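Local coordinates for protein putative aspartyl-tRNA synthetase (Leishmania major, PDB 6OD8) that probably attaches L-aspartate to tRNA(Asp) in an ATP-dependent reaction that releases AMP and diphosphate, at residues A[118-121]-A[125-128]; A[135-140]-A[169-174]; A[222-227]-A[532-537]; A[332-337]-A[526-531]. All coordinates share one frame; numbering follows the deposited sequence.

Contact 1: A[118-121]-A[125-128]; sequences AMAA and DVPK
V126 points its isopropyl group back at the end of strand 114-121, which the chain has just left, and one branch does nearly all the touching. With chi1 at 171°, CG1 lies opposite the backbone N and is carried forward to the carbonyl of A121, where V126 CG1 rests 3.4 Å from A121 O. The stem follows, V126 CB being 3.6 Å from the same oxygen A121 O. The methyl of A120 also points at the valine, but more loosely: A120 CB stands 4.5 Å from V126 CG1. A121 turns its own methyl the other way, onto M104 of strand 104-111, and so offers V126 its backbone rather than its side chain. This is a turn from strand into helix, probably within an OB-fold: strand 114-121 ends, three residues intervene, and P127 takes the N-cap position of helix 128-136. A120 and V126 both pack on I131 of that helix, which therefore covers the two together. Since the contact joins methyl groups and one carbonyl, buries only 94 Å² and has no hydrogen bond between its segments, it probably depends on shape and the exclusion of water rather than on directed polar bonds.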
loop_
_atom_site.group_PDB
_atom_site.type_symbol
_atom_site.label_atom_id
_atom_site.label_comp_id
_atom_site.label_asym_id
_atom_site.label_seq_id
_atom_site.Cartn_x
_atom_site.Cartn_y
_atom_site.Cartn_z
ATOM N N ALA A 118 -23.396 -29.554 -12.314
ATOM C CA ALA A 118 -23.371 -30.786 -11.536
ATOM C C ALA A 118 -24.725 -31.462 -11.655
ATOM O O ALA A 118 -25.760 -30.795 -11.758
ATOM C CB ALA A 118 -23.056 -30.530 -10.060
ATOM N N MET A 119 -24.725 -32.793 -11.637
ATOM C CA MET A 119 -25.996 -33.493 -11.656
ATOM C C MET A 119 -25.884 -34.777 -10.855
ATOM O O MET A 119 -24.791 -35.290 -10.601
ATOM C CB MET A 119 -26.467 -33.772 -13.089
ATOM C CG MET A 119 -25.530 -34.614 -13.937
ATOM S SD MET A 119 -25.848 -36.382 -13.787
ATOM C CE MET A 119 -27.629 -36.398 -13.838
ATOM N N ALA A 120 -27.046 -35.289 -10.462
ATOM C CA ALA A 120 -27.155 -36.570 -9.795
ATOM C C ALA A 120 -28.372 -37.293 -10.339
ATOM O O ALA A 120 -29.379 -36.671 -10.679
ATOM C CB ALA A 120 -27.277 -36.429 -8.275
ATOM N N ALA A 121 -28.259 -38.615 -10.424
ATOM C CA ALA A 121 -29.354 -39.483 -10.822
ATOM C C ALA A 121 -29.471 -40.606 -9.803
ATOM O O ALA A 121 -28.471 -41.040 -9.219
ATOM C CB ALA A 121 -29.136 -40.049 -12.226
ATOM N N ASP A 125 -25.590 -46.121 -5.164
ATOM C CA ASP A 125 -25.563 -45.602 -3.805
ATOM C C ASP A 125 -26.087 -44.177 -3.695
ATOM O O ASP A 125 -25.951 -43.572 -2.628
ATOM C CB ASP A 125 -24.149 -45.689 -3.230
ATOM C CG ASP A 125 -23.695 -47.128 -3.037
ATOM O OD1 ASP A 125 -22.587 -47.466 -3.501
ATOM O OD2 ASP A 125 -24.464 -47.924 -2.450
ATOM N N VAL A 126 -26.685 -43.645 -4.755
ATOM C CA VAL A 126 -27.353 -42.342 -4.725
ATOM C C VAL A 126 -28.857 -42.596 -4.636
ATOM O O VAL A 126 -29.453 -43.066 -5.619
ATOM C CB VAL A 126 -27.006 -41.500 -5.958
ATOM C CG1 VAL A 126 -27.891 -40.252 -6.014
ATOM C CG2 VAL A 126 -25.529 -41.114 -5.937
ATOM N N PRO A 127 -29.501 -42.313 -3.502
ATOM C CA PRO A 127 -30.941 -42.541 -3.371
ATOM C C PRO A 127 -31.753 -41.312 -3.760
ATOM O O PRO A 127 -31.243 -40.191 -3.817
ATOM C CB PRO A 127 -31.094 -42.821 -1.873
ATOM C CG PRO A 127 -30.080 -41.874 -1.265
ATOM C CD PRO A 127 -28.911 -41.822 -2.240
ATOM N N LYS A 128 -33.052 -41.550 -3.996
ATOM C CA LYS A 128 -33.969 -40.457 -4.312
ATOM C C LYS A 128 -33.938 -39.366 -3.250
ATOM O O LYS A 128 -34.138 -38.188 -3.567
ATOM C CB LYS A 128 -35.396 -40.985 -4.473
#

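Contact 2: A[135-140]-A[169-174]; sequences GQIATE and KKIHTV
No ring, amide or guanidinium takes part where I137 meets I171 and T173, so there are no faces or edges to match; methyl groups make the whole contact. The flat group of the strand segment, the imidazole of H172, belongs to the other side, its CB pointing away from I137 and its NE2 bonded to K54 O. The setting is consistent with an OB-fold, in which a helix between the third and fourth strands packs against one end of the barrel; here helix 128-136 sits between strands 114-121 and 142-151, with I137 near its C-terminal end. Its two branches divide the work. CG2, opposite the backbone N, goes to the threonine, while CG1 lies beside the backbone N, anti to the carbonyl carbon (chi1 -58°), and continues in an extended line to CD1, which goes to the isoleucine. In both pairs the side chains meet tip to tip. I171 answers with an extended chain of its own, and T173 with its methyl rather than its hydroxyl, T173 CG2 lying 4.0 Å from I137 CG2. I171 and T173 also pack on V145 and V143 of strand 142-151, and I137 on V95 of strand 88-100, so the cluster reaches both of these strands. At the start of the strand segment K169 and K170 both face E146 in a classic beta bulge, and K170 NZ forms a salt bridge with E146 OE1. V174, at the other end, packs on P522 of the second subunit. The closest approach joins two terminal methyls, I137 CD1 and I171 CD1, 3.7 Å apart.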
loop_
_atom_site.group_PDB
_atom_site.type_symbol
_atom_site.label_atom_id
_atom_site.label_comp_id
_atom_site.label_asym_id
_atom_site.label_seq_id
_atom_site.Cartn_x
_atom_site.Cartn_y
_atom_site.Cartn_z
ATOM N N GLY A 135 -32.284 -30.676 -4.716
ATOM C CA GLY A 135 -33.266 -29.760 -5.268
ATOM C C GLY A 135 -33.688 -28.656 -4.320
ATOM O O GLY A 135 -34.123 -27.595 -4.778
ATOM N N GLN A 136 -33.563 -28.867 -3.008
ATOM C CA GLN A 136 -34.053 -27.893 -2.039
ATOM C C GLN A 136 -32.958 -27.075 -1.354
ATOM O O GLN A 136 -33.279 -26.258 -0.483
ATOM C CB GLN A 136 -34.932 -28.595 -0.984
ATOM C CG GLN A 136 -34.216 -29.625 -0.105
ATOM C CD GLN A 136 -33.419 -28.975 1.015
ATOM O OE1 GLN A 136 -33.979 -28.257 1.851
ATOM N NE2 GLN A 136 -32.102 -29.194 1.017
ATOM N N ILE A 137 -31.679 -27.272 -1.699
ATOM C CA ILE A 137 -30.628 -26.437 -1.124
ATOM C C ILE A 137 -30.875 -24.991 -1.533
ATOM O O ILE A 137 -31.218 -24.704 -2.685
ATOM C CB ILE A 137 -29.236 -26.916 -1.575
ATOM C CG1 ILE A 137 -29.031 -28.381 -1.171
ATOM C CG2 ILE A 137 -28.124 -26.052 -0.986
ATOM C CD1 ILE A 137 -27.715 -28.996 -1.614
ATOM N N ALA A 138 -30.729 -24.073 -0.582
ATOM C CA ALA A 138 -30.905 -22.655 -0.894
ATOM C C ALA A 138 -29.749 -22.163 -1.755
ATOM O O ALA A 138 -28.584 -22.482 -1.492
ATOM C CB ALA A 138 -30.985 -21.829 0.390
ATOM N N THR A 139 -30.065 -21.384 -2.797
ATOM C CA THR A 139 -28.982 -20.823 -3.595
ATOM C C THR A 139 -28.120 -19.926 -2.716
ATOM O O THR A 139 -28.591 -19.339 -1.733
ATOM C CB THR A 139 -29.515 -20.033 -4.798
ATOM O OG1 THR A 139 -30.253 -18.912 -4.334
ATOM C CG2 THR A 139 -30.432 -20.914 -5.651
ATOM N N GLU A 140 -26.836 -19.866 -3.064
ATOM C CA GLU A 140 -25.730 -19.215 -2.365
ATOM C C GLU A 140 -25.240 -20.030 -1.156
ATOM O O GLU A 140 -24.242 -19.643 -0.546
ATOM C CB GLU A 140 -26.052 -17.768 -1.927
ATOM C CG GLU A 140 -26.370 -16.878 -3.134
ATOM C CD GLU A 140 -25.238 -16.912 -4.129
ATOM O OE1 GLU A 140 -24.129 -16.444 -3.773
ATOM O OE2 GLU A 140 -25.432 -17.461 -5.239
ATOM N N LYS A 169 -21.720 -37.722 -6.240
ATOM C CA LYS A 169 -21.840 -38.922 -5.408
ATOM C C LYS A 169 -22.183 -38.614 -3.952
ATOM O O LYS A 169 -22.826 -39.427 -3.286
ATOM C CB LYS A 169 -20.527 -39.716 -5.434
ATOM C CG LYS A 169 -19.886 -39.883 -6.803
ATOM C CD LYS A 169 -20.839 -40.509 -7.800
ATOM C CE LYS A 169 -20.094 -41.008 -9.028
ATOM N NZ LYS A 169 -21.010 -41.534 -10.078
ATOM N N LYS A 170 -21.746 -37.467 -3.444
ATOM C CA LYS A 170 -22.006 -37.014 -2.087
ATOM C C LYS A 170 -22.123 -35.501 -2.114
ATOM O O LYS A 170 -21.427 -34.832 -2.885
ATOM C CB LYS A 170 -20.882 -37.385 -1.094
ATOM C CG LYS A 170 -20.721 -38.862 -0.795
ATOM C CD LYS A 170 -19.621 -39.052 0.255
ATOM C CE LYS A 170 -19.489 -40.523 0.689
ATOM N NZ LYS A 170 -19.297 -41.398 -0.503
ATOM N N ILE A 171 -22.995 -34.961 -1.267
ATOM C CA ILE A 171 -23.103 -33.510 -1.174
ATOM C C ILE A 171 -23.559 -33.114 0.228
ATOM O O ILE A 171 -24.607 -33.561 0.702
ATOM C CB ILE A 171 -24.050 -32.945 -2.256
ATOM C CG1 ILE A 171 -24.206 -31.435 -2.064
ATOM C CG2 ILE A 171 -25.437 -33.641 -2.251
ATOM C CD1 ILE A 171 -24.858 -30.705 -3.268
ATOM N N HIS A 172 -22.782 -32.275 0.902
ATOM C CA HIS A 172 -23.187 -31.728 2.192
ATOM C C HIS A 172 -23.044 -30.217 2.176
ATOM O O HIS A 172 -22.119 -29.679 1.555
ATOM C CB HIS A 172 -22.365 -32.290 3.360
ATOM C CG HIS A 172 -22.456 -33.777 3.519
ATOM N ND1 HIS A 172 -21.776 -34.654 2.701
ATOM C CD2 HIS A 172 -23.138 -34.539 4.408
ATOM C CE1 HIS A 172 -22.034 -35.895 3.079
ATOM N NE2 HIS A 172 -22.849 -35.853 4.119
ATOM N N THR A 173 -23.963 -29.523 2.856
ATOM C CA THR A 173 -23.819 -28.086 3.013
ATOM C C THR A 173 -22.746 -27.787 4.051
ATOM O O THR A 173 -22.700 -28.401 5.118
ATOM C CB THR A 173 -25.132 -27.402 3.408
ATOM O OG1 THR A 173 -25.730 -28.087 4.504
ATOM C CG2 THR A 173 -26.126 -27.328 2.197
ATOM N N VAL A 174 -21.881 -26.850 3.709
ATOM C CA VAL A 174 -20.907 -26.300 4.643
ATOM C C VAL A 174 -21.541 -25.175 5.456
ATOM O O VAL A 174 -21.534 -25.204 6.689
ATOM C CB VAL A 174 -19.665 -25.824 3.865
ATOM C CG1 VAL A 174 -18.667 -25.101 4.775
ATOM C CG2 VAL A 174 -18.997 -27.013 3.161
#

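Contact 3: A[222-227]-A[532-537]; sequences RLQSRV and RVVMLY
Q224 is the first residue of 222-227 to touch the other helix, and it does so with its backbone and the root of its side chain: V534 CG2 lies 3.9 Å from Q224 CA and 4.0 Å from Q224 CG. The two side chains cross at about a right angle. Beyond CG the glutamine chain leads away from the valine, and NE2 reaches the carbonyl oxygen of A546. S225, next in line, turns away from 532-537, and its OG is bonded to the backbone N of E242 in the second subunit. V227 points toward the partner helix and splits its two methyls between two valines. V227 CG1 meets V533 CG1 at 3.9 Å, and V227 CG2 meets V534 CG2 at 4.0 Å. Both pairs cross obliquely; the axes of the two segments, 222-227 and 532-537, run at 119° to each other and approach to 10.1 Å. The longer helix, 215-237, probably corresponds to the helix of motif 1 in class II synthetases, known for its place at the dimer interface; helix 530-538 fits motif 3, to judge from the G-I-G-L-E-R sequence at its start. With a row of branched aliphatic groups on the inner side, NE2 of Q224 held by A546 and a subunit contact on the far side, the chemistry is consistent with a buried, mainly hydrophobic joint between dimer interface and catalytic core.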
loop_
_atom_site.group_PDB
_atom_site.type_symbol
_atom_site.label_atom_id
_atom_site.label_comp_id
_atom_site.label_asym_id
_atom_site.label_seq_id
_atom_site.Cartn_x
_atom_site.Cartn_y
_atom_site.Cartn_z
ATOM N N ARG A 222 -10.515 -7.082 -8.675
ATOM C CA ARG A 222 -9.244 -7.691 -9.054
ATOM C C ARG A 222 -8.389 -6.705 -9.853
ATOM O O ARG A 222 -7.172 -6.614 -9.645
ATOM C CB ARG A 222 -9.490 -8.965 -9.860
ATOM C CG ARG A 222 -10.124 -10.107 -9.025
ATOM C CD ARG A 222 -10.469 -11.301 -9.908
ATOM N NE ARG A 222 -9.252 -11.834 -10.499
ATOM C CZ ARG A 222 -8.529 -12.817 -9.963
ATOM N NH1 ARG A 222 -8.919 -13.391 -8.830
ATOM N NH2 ARG A 222 -7.420 -13.230 -10.566
ATOM N N LEU A 223 -9.005 -5.974 -10.787
ATOM C CA LEU A 223 -8.244 -4.973 -11.542
ATOM C C LEU A 223 -7.782 -3.829 -10.650
ATOM O O LEU A 223 -6.665 -3.334 -10.806
ATOM C CB LEU A 223 -9.078 -4.438 -12.715
ATOM C CG LEU A 223 -9.367 -5.499 -13.784
ATOM C CD1 LEU A 223 -10.447 -4.990 -14.737
ATOM C CD2 LEU A 223 -8.092 -5.852 -14.539
ATOM N N GLN A 224 -8.598 -3.426 -9.674
ATOM C CA GLN A 224 -8.145 -2.408 -8.734
ATOM C C GLN A 224 -6.877 -2.854 -8.009
ATOM O O GLN A 224 -5.927 -2.072 -7.846
ATOM C CB GLN A 224 -9.253 -2.085 -7.727
ATOM C CG GLN A 224 -9.008 -0.766 -6.950
ATOM C CD GLN A 224 -9.595 -0.808 -5.542
ATOM O OE1 GLN A 224 -9.017 -1.408 -4.638
ATOM N NE2 GLN A 224 -10.752 -0.201 -5.367
ATOM N N SER A 225 -6.845 -4.112 -7.570
ATOM C CA SER A 225 -5.639 -4.649 -6.959
ATOM C C SER A 225 -4.455 -4.588 -7.919
ATOM O O SER A 225 -3.324 -4.269 -7.507
ATOM C CB SER A 225 -5.886 -6.097 -6.509
ATOM O OG SER A 225 -4.708 -6.635 -5.932
ATOM N N ARG A 226 -4.677 -4.925 -9.198
ATOM C CA ARG A 226 -3.570 -4.891 -10.157
ATOM C C ARG A 226 -3.058 -3.469 -10.376
ATOM O O ARG A 226 -1.850 -3.270 -10.548
ATOM C CB ARG A 226 -3.981 -5.498 -11.508
ATOM C CG ARG A 226 -4.327 -6.972 -11.487
ATOM C CD ARG A 226 -3.198 -7.866 -10.903
ATOM N NE ARG A 226 -3.509 -9.277 -11.123
ATOM C CZ ARG A 226 -2.755 -10.300 -10.721
ATOM N NH1 ARG A 226 -1.625 -10.085 -10.055
ATOM N NH2 ARG A 226 -3.139 -11.549 -10.973
ATOM N N VAL A 227 -3.948 -2.467 -10.370
ATOM C CA VAL A 227 -3.471 -1.077 -10.504
ATOM C C VAL A 227 -2.496 -0.733 -9.376
ATOM O O VAL A 227 -1.412 -0.175 -9.617
ATOM C CB VAL A 227 -4.643 -0.072 -10.537
ATOM C CG1 VAL A 227 -4.090 1.376 -10.471
ATOM C CG2 VAL A 227 -5.510 -0.265 -11.789
ATOM N N ARG A 532 -10.892 6.372 -9.090
ATOM C CA ARG A 532 -11.176 7.128 -10.320
ATOM C C ARG A 532 -10.382 6.594 -11.508
ATOM O O ARG A 532 -10.891 6.545 -12.629
ATOM C CB ARG A 532 -10.881 8.622 -10.125
ATOM C CG ARG A 532 -11.977 9.374 -9.396
ATOM C CD ARG A 532 -13.171 9.617 -10.309
ATOM N NE ARG A 532 -12.990 10.809 -11.142
ATOM C CZ ARG A 532 -13.711 11.085 -12.227
ATOM N NH1 ARG A 532 -14.657 10.246 -12.641
ATOM N NH2 ARG A 532 -13.471 12.196 -12.909
ATOM N N VAL A 533 -9.137 6.177 -11.299
ATOM C CA VAL A 533 -8.414 5.641 -12.439
ATOM C C VAL A 533 -9.049 4.333 -12.913
ATOM O O VAL A 533 -9.191 4.119 -14.118
ATOM C CB VAL A 533 -6.900 5.532 -12.132
ATOM C CG1 VAL A 533 -6.539 4.275 -11.379
ATOM C CG2 VAL A 533 -6.102 5.636 -13.434
ATOM N N VAL A 534 -9.511 3.473 -11.991
ATOM C CA VAL A 534 -10.193 2.242 -12.410
ATOM C C VAL A 534 -11.482 2.588 -13.137
ATOM O O VAL A 534 -11.799 2.014 -14.185
ATOM C CB VAL A 534 -10.459 1.307 -11.202
ATOM C CG1 VAL A 534 -11.357 0.116 -11.621
ATOM C CG2 VAL A 534 -9.169 0.807 -10.616
ATOM N N MET A 535 -12.223 3.565 -12.608
ATOM C CA MET A 535 -13.485 3.970 -13.218
ATOM C C MET A 535 -13.268 4.506 -14.631
ATOM O O MET A 535 -13.951 4.094 -15.576
ATOM C CB MET A 535 -14.160 5.020 -12.332
ATOM C CG MET A 535 -15.343 5.729 -12.995
ATOM S SD MET A 535 -15.923 7.074 -11.955
ATOM C CE MET A 535 -17.403 7.569 -12.800
ATOM N N LEU A 536 -12.309 5.423 -14.801
ATOM C CA LEU A 536 -12.121 6.015 -16.132
ATOM C C LEU A 536 -11.504 5.011 -17.106
ATOM O O LEU A 536 -11.887 4.966 -18.280
ATOM C CB LEU A 536 -11.260 7.281 -16.033
ATOM C CG LEU A 536 -11.986 8.436 -15.318
ATOM C CD1 LEU A 536 -11.008 9.505 -14.855
ATOM C CD2 LEU A 536 -13.064 9.029 -16.235
ATOM N N TYR A 537 -10.559 4.197 -16.635
ATOM C CA TYR A 537 -9.984 3.146 -17.479
ATOM C C TYR A 537 -11.060 2.226 -18.051
ATOM O O TYR A 537 -11.032 1.866 -19.234
ATOM C CB TYR A 537 -8.983 2.326 -16.660
ATOM C CG TYR A 537 -8.365 1.194 -17.433
ATOM C CD1 TYR A 537 -7.306 1.426 -18.318
ATOM C CD2 TYR A 537 -8.815 -0.122 -17.268
ATOM C CE1 TYR A 537 -6.716 0.375 -19.030
ATOM C CE2 TYR A 537 -8.242 -1.164 -17.976
ATOM C CZ TYR A 537 -7.198 -0.920 -18.852
ATOM O OH TYR A 537 -6.648 -1.973 -19.553
#

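Contact 4: A[332-337]-A[526-531]; sequences ESLFNY and FGIGLE. With EDO (1,2-ethanediol), chain H.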
loop_
_atom_site.group_PDB
_atom_site.type_symbol
_atom_site.label_atom_id
_atom_site.label_comp_id
_atom_site.label_asym_id
_atom_site.label_seq_id
_atom_site.Cartn_x
_atom_site.Cartn_y
_atom_site.Cartn_z
ATOM N N GLU A 332 4.323 9.717 -16.980
ATOM C CA GLU A 332 3.907 9.093 -18.236
ATOM C C GLU A 332 4.410 7.659 -18.337
ATOM O O GLU A 332 3.694 6.773 -18.833
ATOM C CB GLU A 332 4.415 9.902 -19.431
ATOM C CG GLU A 332 3.673 11.201 -19.651
ATOM C CD GLU A 332 4.296 12.035 -20.759
ATOM O OE1 GLU A 332 5.437 11.718 -21.164
ATOM O OE2 GLU A 332 3.655 13.004 -21.228
ATOM N N SER A 333 5.662 7.429 -17.957
ATOM C CA SER A 333 6.187 6.069 -17.986
ATOM C C SER A 333 5.420 5.184 -17.013
ATOM O O SER A 333 5.180 4.002 -17.294
ATOM C CB SER A 333 7.681 6.067 -17.641
ATOM O OG SER A 333 8.425 6.815 -18.590
ATOM N N LEU A 334 5.020 5.756 -15.870
ATOM C CA LEU A 334 4.246 5.007 -14.878
ATOM C C LEU A 334 2.892 4.596 -15.444
ATOM O O LEU A 334 2.467 3.440 -15.313
ATOM C CB LEU A 334 4.066 5.863 -13.612
ATOM C CG LEU A 334 2.999 5.437 -12.618
ATOM C CD1 LEU A 334 3.419 4.133 -11.954
ATOM C CD2 LEU A 334 2.767 6.511 -11.549
ATOM N N PHE A 335 2.191 5.536 -16.074
ATOM C CA PHE A 335 0.892 5.180 -16.636
ATOM C C PHE A 335 1.055 4.194 -17.787
ATOM O O PHE A 335 0.250 3.273 -17.923
ATOM C CB PHE A 335 0.126 6.441 -17.080
ATOM C CG PHE A 335 -0.731 7.062 -15.986
ATOM C CD1 PHE A 335 -1.989 6.549 -15.695
ATOM C CD2 PHE A 335 -0.276 8.147 -15.264
ATOM C CE1 PHE A 335 -2.773 7.104 -14.687
ATOM C CE2 PHE A 335 -1.058 8.714 -14.258
ATOM C CZ PHE A 335 -2.309 8.200 -13.982
ATOM N N ASN A 336 2.082 4.379 -18.632
ATOM C CA ASN A 336 2.324 3.428 -19.711
ATOM C C ASN A 336 2.498 2.024 -19.153
ATOM O O ASN A 336 1.889 1.073 -19.640
ATOM C CB ASN A 336 3.563 3.838 -20.511
ATOM C CG ASN A 336 3.782 2.983 -21.741
ATOM O OD1 ASN A 336 2.883 2.796 -22.556
ATOM N ND2 ASN A 336 4.985 2.468 -21.885
ATOM N N TYR A 337 3.332 1.891 -18.119
ATOM C CA TYR A 337 3.591 0.595 -17.498
ATOM C C TYR A 337 2.298 -0.046 -17.008
ATOM O O TYR A 337 2.048 -1.235 -17.238
ATOM C CB TYR A 337 4.568 0.811 -16.338
ATOM C CG TYR A 337 4.989 -0.410 -15.538
ATOM C CD1 TYR A 337 6.187 -1.061 -15.814
ATOM C CD2 TYR A 337 4.228 -0.860 -14.460
ATOM C CE1 TYR A 337 6.608 -2.166 -15.054
ATOM C CE2 TYR A 337 4.635 -1.969 -13.700
ATOM C CZ TYR A 337 5.825 -2.617 -14.006
ATOM O OH TYR A 337 6.243 -3.713 -13.253
ATOM N N PHE A 526 3.072 14.248 -7.958
ATOM C CA PHE A 526 1.718 14.142 -8.493
ATOM C C PHE A 526 0.932 13.152 -7.641
ATOM O O PHE A 526 1.512 12.366 -6.888
ATOM C CB PHE A 526 1.732 13.700 -9.960
ATOM C CG PHE A 526 2.503 12.422 -10.213
ATOM C CD1 PHE A 526 1.857 11.190 -10.171
ATOM C CD2 PHE A 526 3.865 12.463 -10.541
ATOM C CE1 PHE A 526 2.560 10.012 -10.421
ATOM C CE2 PHE A 526 4.576 11.296 -10.819
ATOM C CZ PHE A 526 3.932 10.070 -10.738
ATOM N N GLY A 527 -0.392 13.200 -7.763
ATOM C CA GLY A 527 -1.255 12.240 -7.083
ATOM C C GLY A 527 -2.288 11.695 -8.047
ATOM O O GLY A 527 -2.637 12.341 -9.036
ATOM N N ILE A 528 -2.776 10.483 -7.753
ATOM C CA ILE A 528 -3.755 9.800 -8.604
ATOM C C ILE A 528 -4.813 9.169 -7.709
ATOM O O ILE A 528 -4.464 8.451 -6.771
ATOM C CB ILE A 528 -3.119 8.679 -9.461
ATOM C CG1 ILE A 528 -1.867 9.134 -10.199
ATOM C CG2 ILE A 528 -4.151 8.044 -10.405
ATOM C CD1 ILE A 528 -0.965 7.944 -10.598
ATOM N N GLY A 529 -6.099 9.400 -8.014
ATOM C CA GLY A 529 -7.157 8.664 -7.325
ATOM C C GLY A 529 -7.319 7.235 -7.822
ATOM O O GLY A 529 -7.518 7.005 -9.024
ATOM N N LEU A 530 -7.238 6.253 -6.919
ATOM C CA LEU A 530 -7.231 4.856 -7.356
ATOM C C LEU A 530 -8.580 4.447 -7.948
ATOM O O LEU A 530 -8.642 3.890 -9.049
ATOM C CB LEU A 530 -6.869 3.946 -6.173
ATOM C CG LEU A 530 -7.132 2.447 -6.408
ATOM C CD1 LEU A 530 -6.198 1.928 -7.460
ATOM C CD2 LEU A 530 -6.967 1.666 -5.081
ATOM N N GLU A 531 -9.665 4.680 -7.202
ATOM C CA GLU A 531 -10.999 4.356 -7.694
ATOM C C GLU A 531 -11.298 5.101 -8.994
ATOM O O GLU A 531 -11.899 4.534 -9.910
ATOM C CB GLU A 531 -12.038 4.696 -6.627
ATOM C CG GLU A 531 -11.795 3.968 -5.296
ATOM C CD GLU A 531 -10.887 4.737 -4.328
ATOM O OE1 GLU A 531 -10.130 5.643 -4.758
ATOM O OE2 GLU A 531 -10.972 4.437 -3.126
HETATM C C1 EDO H . 7.057 8.785 -21.391
HETATM O O1 EDO H . 7.708 7.549 -21.730
HETATM C C2 EDO H . 8.065 9.853 -20.988
HETATM O O2 EDO H . 9.082 9.271 -20.165
#
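Aliphatic and aromatic groups carry the contact between the two segments, made by L334 and F335 on the helix and F526 and I528 on the strand. L334 CD2 comes to the rim of the F526 ring, near its plane, and lies 3.7 Å from F526 CE1. F526 holds its ring up to the leucine with chi1 at 54°, CG between the backbone N and the carbonyl carbon. F335 and I528 approach from opposite directions, and I528 CD1 meets the CE2-CZ side of the F335 ring obliquely, 3.7 Å from F335 CZ. Purely aliphatic contact is looser: L334 CD2 to I528 CD1 is 4.1 Å.

Polar bonding lies elsewhere on the helix. A 1,2-ethanediol, probably left from crystallisation, donates from O2 to S333 OG at 3.0 Å and is also bonded to S397 and N394. E332 OE2 forms a salt bridge with R401.

The segment 526-531 contains the alternating glycine and hydrophobic residues of class II motif 3, where a strand passes directly into a helix, with G529 as N-cap. F526 and I528 are backbone-bonded to V316 and L314 of strand 310-319, and G527 O to S483 OG on the opposite neighbour, strand 480-487. Helix 325-342 thus packs on the largely antiparallel central sheet, its F335 also reaching M475 of strand 472-477, while helix 215-237 meets helix 325-342 through F234, which touches S333 and Y337.

How the contacts relate
Contacts 1 and 2 belong to the probable OB-fold and contacts 3 and 4 to the catalytic domain; contact 1 lies about 44 Å and contact 3 about 2 Å from the chain centre, measured between centres. Every touching residue is buried in contacts 2, 3 and 4, whereas contact 1, the smallest and most remote, keeps one partly exposed. Contact 1 lies at the start of helix 128-136 and contact 2 near its C-terminal end, and V126 touches the backbone of K169. Contacts 3 and 4 share helix 530-538 and join through Q224 and V227 on L530 and V533 on F335. Aromatic rings join the aliphatic packing in contact 4, whereas a backbone carbonyl enters contact 1.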